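Local coordinates for protein enterotoxin-like toxin X (Staphylococcus aureus, PDB 5U75) that binds sialylated glycans such as sialyl Lewis X on human neutrophil glycoproteins and so inhibits phagocytosis and killing by these cells, at residues 121-124 / 128-131; 64-69 / 101-106. All blocks are in the same frame, centred on the assembly; numbering follows the deposited sequence. Where two conformers were deposited one is given.

Contact 1 (121-124 / 128-131) and contact 2 (64-69 / 101-106) belong to one beta-grasp domain and reach the same five-stranded mixed sheet. Contact 2 sets helix 92-104 against strand 61-72, while contact 1 pairs strand 118-123, which follows that helix in the chain, with the edge strand 128-132. Between strands 61-72 and 118-123 runs strand 151-160. The centres of the two contacts lie about 14 Å apart and their nearest atoms about 6 Å apart, without touching. Contact 1 carries K128, Y129 and T130 of the glycan pocket and meets sialic acid directly; contact 2 lies deeper, about 6 Å from the centre of the chain.

Contact 1 (121-124 / 128-131); sequences INTK and KYTL. With SIA (N-acetyl-alpha-neuraminic acid), chain B.
I121 and Y129 face each other as an antiparallel hydrogen-bonded pair, with I121 N donating to Y129 O at 2.8 Å and Y129 N to I121 O at 2.9 Å. Both side chains leave on the same face of the sheet, where I121 CB comes 4.1 Å from Y129 CB and sits near the plane of the ring, at its edge. T123 CG2 approaches Y129 CE2 obliquely at 3.8 Å. Farther along, the CD1 methyls of I121 and L131 touch side by side.

On its outward side, strand 128-131 turns K128 O, T130 N and the T130 hydroxyl to sialic acid. T130 grips the carboxylate twice: its N donates to O1B of the sugar at 2.8 Å with a nearly straight bond (166°), and its OG1 to O1A at 2.7 Å. With OG1 anti to the carbonyl carbon (chi1 -54°), the hydroxyl lies beside the backbone N, and the two donors reach the two oxygens of one carboxylate. One residue earlier, K128 O accepts a hydrogen bond from the acetamido N5 of the sugar at 2.9 Å, a more bent bond. Y129 lies between these grips: O8 of the sugar sits at the ring edge, and the acetyl methyl C11 packs 3.9 Å from CE1 of Y129.

In the next shell, R141 reaches both T130 O and the sialic acid, so it links strand and sugar and probably adds positive charge beside the carboxylate. I121 rests on L92, L95 and I99 of helix 92-104, and N122 ND2 is held by N153 and T155 of the neighbouring strand. The whole is a beta hairpin, strands 118-123 and 128-132, whose edge strand helps line the V-shaped sialyl Lewis X site in the C-terminal beta-grasp domain.

Contact 2 (64-69 / 101-106); sequences IHLEGT and FAHISY
L66 on strand 64-69 and A102 on helix 101-104 are the nearest CA pair, 8.5 Å apart, with no hydrogen bond from strand to helix. The gap is bridged by one methyl: L66 CD2 reaches 3.7 Å from A102 CB and 3.6 Å from H103 NE2, meeting the imidazole obliquely. L66 CG stands anti to the carbonyl carbon, beside the backbone N (chi1 -82°), which brings CD2 to the helix, while A102 adds just its short CB. H103 NE2 is buried here without a polar partner in the model. At the other nitrogen the ring is fixed, since ND1 shares a hydrogen bond of 2.7 Å with Y106 OH, which lies in the imidazole plane. Y106 follows in the chain, with H103 O over the centre of one face of its ring, 3.2 Å above the plane.

F156 of strand 151-160 meets the H103 ring edge-to-face, and Y106 also touches F156 and L158. L66 is bonded through its backbone to R81 of strand 75-86, whose side chain binds S105 OG. Helix 92-104 thus lies across strands 61-72 and 151-160 of the mixed beta-grasp sheet, and Y106 beyond it reaches P79 and R81 of strand 75-86.

Contact 1 (121-124 / 128-131)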
loop_
_atom_site.group_PDB
_atom_site.type_symbol
_atom_site.label_atom_id
_atom_site.label_comp_id
_atom_site.label_asym_id
_atom_site.label_seq_id
_atom_site.Cartn_x
_atom_site.Cartn_y
_atom_site.Cartn_z
ATOM N N ILE A 121 1.914 -8.410 1.979
ATOM C CA ILE A 121 0.675 -8.987 1.511
ATOM C C ILE A 121 0.685 -10.442 1.983
ATOM O O ILE A 121 1.561 -11.209 1.571
ATOM C CB ILE A 121 0.559 -8.934 -0.035
ATOM C CG1 ILE A 121 0.773 -7.508 -0.567
ATOM C CG2 ILE A 121 -0.795 -9.469 -0.474
ATOM C CD1 ILE A 121 0.900 -7.416 -2.079
ATOM N N ASN A 122 -0.254 -10.809 2.863
ATOM C CA ASN A 122 -0.371 -12.164 3.378
ATOM C C ASN A 122 -1.466 -12.897 2.650
ATOM O O ASN A 122 -2.569 -12.358 2.492
ATOM C CB ASN A 122 -0.705 -12.123 4.870
ATOM C CG ASN A 122 0.374 -11.414 5.658
ATOM O OD1 ASN A 122 1.520 -11.863 5.670
ATOM N ND2 ASN A 122 0.047 -10.275 6.234
ATOM N N THR A 123 -1.185 -14.128 2.232
ATOM C CA THR A 123 -2.169 -14.933 1.504
ATOM C C THR A 123 -2.854 -15.919 2.435
ATOM O O THR A 123 -2.371 -16.201 3.549
ATOM C CB THR A 123 -1.596 -15.672 0.275
ATOM O OG1 THR A 123 -0.900 -16.865 0.659
ATOM C CG2 THR A 123 -0.680 -14.776 -0.540
ATOM N N LYS A 124 -3.975 -16.448 1.978
ATOM C CA LYS A 124 -4.818 -17.269 2.856
ATOM C C LYS A 124 -4.140 -18.554 3.342
ATOM O O LYS A 124 -4.423 -19.007 4.442
ATOM C CB LYS A 124 -6.139 -17.591 2.160
ATOM C CG LYS A 124 -7.013 -16.336 2.073
ATOM C CD LYS A 124 -8.264 -16.566 1.272
ATOM C CE LYS A 124 -9.169 -15.359 1.373
ATOM N NZ LYS A 124 -10.403 -15.581 0.589
ATOM N N LYS A 128 3.480 -14.984 1.319
ATOM C CA LYS A 128 3.653 -13.548 1.403
ATOM C C LYS A 128 4.307 -12.915 0.175
ATOM O O LYS A 128 5.032 -13.568 -0.561
ATOM C CB LYS A 128 4.448 -13.191 2.655
ATOM C CG LYS A 128 5.879 -13.667 2.634
ATOM C CD LYS A 128 6.514 -13.439 3.998
ATOM C CE LYS A 128 7.974 -13.847 3.998
ATOM N NZ LYS A 128 8.675 -13.317 5.206
ATOM N N TYR A 129 4.001 -11.633 -0.012
ATOM C CA TYR A 129 4.684 -10.754 -0.938
ATOM C C TYR A 129 5.103 -9.533 -0.136
ATOM O O TYR A 129 4.254 -8.811 0.404
ATOM C CB TYR A 129 3.791 -10.340 -2.120
ATOM C CG TYR A 129 3.169 -11.489 -2.864
ATOM C CD1 TYR A 129 3.840 -12.103 -3.928
ATOM C CD2 TYR A 129 1.895 -11.964 -2.521
ATOM C CE1 TYR A 129 3.275 -13.166 -4.618
ATOM C CE2 TYR A 129 1.304 -13.011 -3.221
ATOM C CZ TYR A 129 1.998 -13.619 -4.268
ATOM O OH TYR A 129 1.415 -14.662 -4.942
ATOM N N THR A 130 6.410 -9.281 -0.098
ATOM C CA THR A 130 6.982 -8.239 0.737
ATOM C C THR A 130 7.341 -7.007 -0.078
ATOM O O THR A 130 8.055 -7.098 -1.075
ATOM C CB THR A 130 8.247 -8.740 1.492
ATOM O OG1 THR A 130 7.939 -9.926 2.223
ATOM C CG2 THR A 130 8.769 -7.662 2.427
ATOM N N LEU A 131 6.827 -5.869 0.360
ATOM C CA LEU A 131 7.020 -4.596 -0.262
ATOM C C LEU A 131 7.857 -3.710 0.644
ATOM O O LEU A 131 7.359 -3.154 1.629
ATOM C CB LEU A 131 5.671 -3.926 -0.536
ATOM C CG LEU A 131 4.595 -4.814 -1.168
ATOM C CD1 LEU A 131 3.329 -3.981 -1.280
ATOM C CD2 LEU A 131 5.010 -5.356 -2.527
HETATM C C1 SIA B . 8.780 -11.962 -0.631
HETATM C C2 SIA B . 9.612 -13.041 -1.337
HETATM C C3 SIA B . 9.540 -14.396 -0.621
HETATM C C4 SIA B . 8.156 -15.023 -0.742
HETATM C C5 SIA B . 7.659 -15.083 -2.196
HETATM C C6 SIA B . 7.808 -13.709 -2.832
HETATM C C7 SIA B . 7.481 -13.569 -4.321
HETATM C C8 SIA B . 7.834 -12.179 -4.835
HETATM C C9 SIA B . 7.183 -11.906 -6.183
HETATM C C10 SIA B . 5.789 -16.249 -3.247
HETATM C C11 SIA B . 4.346 -16.614 -3.157
HETATM N N5 SIA B . 6.273 -15.519 -2.228
HETATM O O1A SIA B . 8.712 -11.977 0.614
HETATM O O1B SIA B . 8.221 -11.066 -1.331
HETATM O O4 SIA B . 8.110 -16.345 -0.215
HETATM O O6 SIA B . 9.142 -13.223 -2.693
HETATM O O7 SIA B . 8.134 -14.601 -5.088
HETATM O O8 SIA B . 7.369 -11.165 -3.933
HETATM O O9 SIA B . 7.828 -10.791 -6.779
HETATM O O10 SIA B . 6.467 -16.584 -4.224
#

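Contact 2 (64-69 / 101-106)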
loop_
_atom_site.group_PDB
_atom_site.type_symbol
_atom_site.label_atom_id
_atom_site.label_comp_id
_atom_site.label_asym_id
_atom_site.label_seq_id
_atom_site.Cartn_x
_atom_site.Cartn_y
_atom_site.Cartn_z
ATOM N N ILE A 64 -9.679 -5.964 1.549
ATOM C CA ILE A 64 -8.397 -6.324 2.132
ATOM C C ILE A 64 -8.036 -5.248 3.142
ATOM O O ILE A 64 -7.849 -4.080 2.787
ATOM C CB ILE A 64 -7.342 -6.472 1.033
ATOM C CG1 ILE A 64 -7.763 -7.587 0.068
ATOM C CG2 ILE A 64 -5.952 -6.687 1.632
ATOM C CD1 ILE A 64 -6.997 -7.537 -1.220
ATOM N N HIS A 65 -7.979 -5.640 4.413
ATOM C CA HIS A 65 -7.674 -4.689 5.480
ATOM C C HIS A 65 -6.168 -4.531 5.654
ATOM O O HIS A 65 -5.431 -5.517 5.593
ATOM C CB HIS A 65 -8.339 -5.116 6.778
ATOM C CG HIS A 65 -9.824 -5.090 6.684
ATOM N ND1 HIS A 65 -10.554 -3.938 6.873
ATOM C CD2 HIS A 65 -10.712 -6.046 6.327
ATOM C CE1 HIS A 65 -11.835 -4.198 6.687
ATOM N NE2 HIS A 65 -11.958 -5.467 6.348
ATOM N N LEU A 66 -5.749 -3.285 5.809
ATOM C CA LEU A 66 -4.360 -2.926 6.090
ATOM C C LEU A 66 -4.271 -2.816 7.610
ATOM O O LEU A 66 -4.925 -1.960 8.207
ATOM C CB LEU A 66 -3.992 -1.625 5.401
ATOM C CG LEU A 66 -3.605 -1.756 3.915
ATOM C CD1 LEU A 66 -4.623 -2.480 3.056
ATOM C CD2 LEU A 66 -3.310 -0.385 3.347
ATOM N N GLU A 67 -3.483 -3.699 8.223
ATOM C CA GLU A 67 -3.413 -3.824 9.677
ATOM C C GLU A 67 -1.950 -3.687 10.090
ATOM O O GLU A 67 -1.145 -4.570 9.835
ATOM C CB GLU A 67 -3.981 -5.179 10.112
ATOM C CG GLU A 67 -5.424 -5.399 9.673
ATOM C CD GLU A 67 -5.986 -6.720 10.159
ATOM O OE1 GLU A 67 -6.642 -7.414 9.354
ATOM O OE2 GLU A 67 -5.759 -7.070 11.341
ATOM N N GLY A 68 -1.600 -2.564 10.704
ATOM C CA GLY A 68 -0.208 -2.323 11.031
ATOM C C GLY A 68 0.035 -1.048 11.772
ATOM O O GLY A 68 -0.900 -0.403 12.268
ATOM N N THR A 69 1.312 -0.683 11.812
ATOM C CA THR A 69 1.776 0.488 12.512
ATOM C C THR A 69 2.700 1.343 11.639
ATOM O O THR A 69 3.467 0.832 10.812
ATOM C CB THR A 69 2.542 0.086 13.800
ATOM O OG1 THR A 69 3.587 -0.819 13.475
ATOM C CG2 THR A 69 1.600 -0.597 14.786
ATOM N N PHE A 101 -0.892 3.442 -2.398
ATOM C CA PHE A 101 -1.851 4.544 -2.458
ATOM C C PHE A 101 -2.657 4.692 -1.154
ATOM O O PHE A 101 -2.801 5.798 -0.619
ATOM C CB PHE A 101 -2.799 4.352 -3.656
ATOM C CG PHE A 101 -3.788 5.458 -3.825
ATOM C CD1 PHE A 101 -5.001 5.446 -3.132
ATOM C CD2 PHE A 101 -3.526 6.520 -4.695
ATOM C CE1 PHE A 101 -5.933 6.467 -3.299
ATOM C CE2 PHE A 101 -4.457 7.535 -4.867
ATOM C CZ PHE A 101 -5.659 7.512 -4.174
ATOM N N ALA A 102 -3.137 3.563 -0.628
ATOM C CA ALA A 102 -3.853 3.538 0.657
ATOM C C ALA A 102 -2.982 4.022 1.826
ATOM O O ALA A 102 -3.460 4.741 2.716
ATOM C CB ALA A 102 -4.387 2.153 0.924
ATOM N N HIS A 103 -1.702 3.668 1.804
ATOM C CA HIS A 103 -0.749 4.207 2.804
ATOM C C HIS A 103 -0.532 5.704 2.690
ATOM O O HIS A 103 -0.532 6.421 3.709
ATOM C CB HIS A 103 0.585 3.472 2.752
ATOM C CG HIS A 103 0.522 2.083 3.292
ATOM N ND1 HIS A 103 0.955 1.758 4.559
ATOM C CD2 HIS A 103 0.056 0.933 2.753
ATOM C CE1 HIS A 103 0.781 0.469 4.766
ATOM N NE2 HIS A 103 0.237 -0.057 3.685
ATOM N N ILE A 104 -0.365 6.196 1.462
ATOM C CA ILE A 104 -0.254 7.626 1.218
ATOM C C ILE A 104 -1.450 8.380 1.815
ATOM O O ILE A 104 -1.269 9.496 2.351
ATOM C CB ILE A 104 -0.031 7.956 -0.291
ATOM C CG1 ILE A 104 1.387 7.542 -0.702
ATOM C CG2 ILE A 104 -0.274 9.452 -0.579
ATOM C CD1 ILE A 104 1.671 7.615 -2.187
ATOM N N SER A 105 -2.648 7.775 1.772
ATOM C CA SER A 105 -3.856 8.409 2.352
ATOM C C SER A 105 -3.822 8.645 3.870
ATOM O O SER A 105 -4.676 9.380 4.372
ATOM C CB SER A 105 -5.138 7.621 1.995
ATOM O OG SER A 105 -5.292 6.455 2.794
ATOM N N TYR A 106 -2.906 8.008 4.616
ATOM C CA TYR A 106 -2.696 8.390 6.031
ATOM C C TYR A 106 -1.447 9.245 6.268
ATOM O O TYR A 106 -1.194 9.658 7.406
ATOM C CB TYR A 106 -2.694 7.180 6.974
ATOM C CG TYR A 106 -1.546 6.204 6.827
ATOM C CD1 TYR A 106 -0.226 6.566 7.169
ATOM C CD2 TYR A 106 -1.771 4.899 6.407
ATOM C CE1 TYR A 106 0.808 5.672 7.046
ATOM C CE2 TYR A 106 -0.730 3.990 6.303
ATOM C CZ TYR A 106 0.554 4.398 6.626
ATOM O OH TYR A 106 1.583 3.529 6.522
#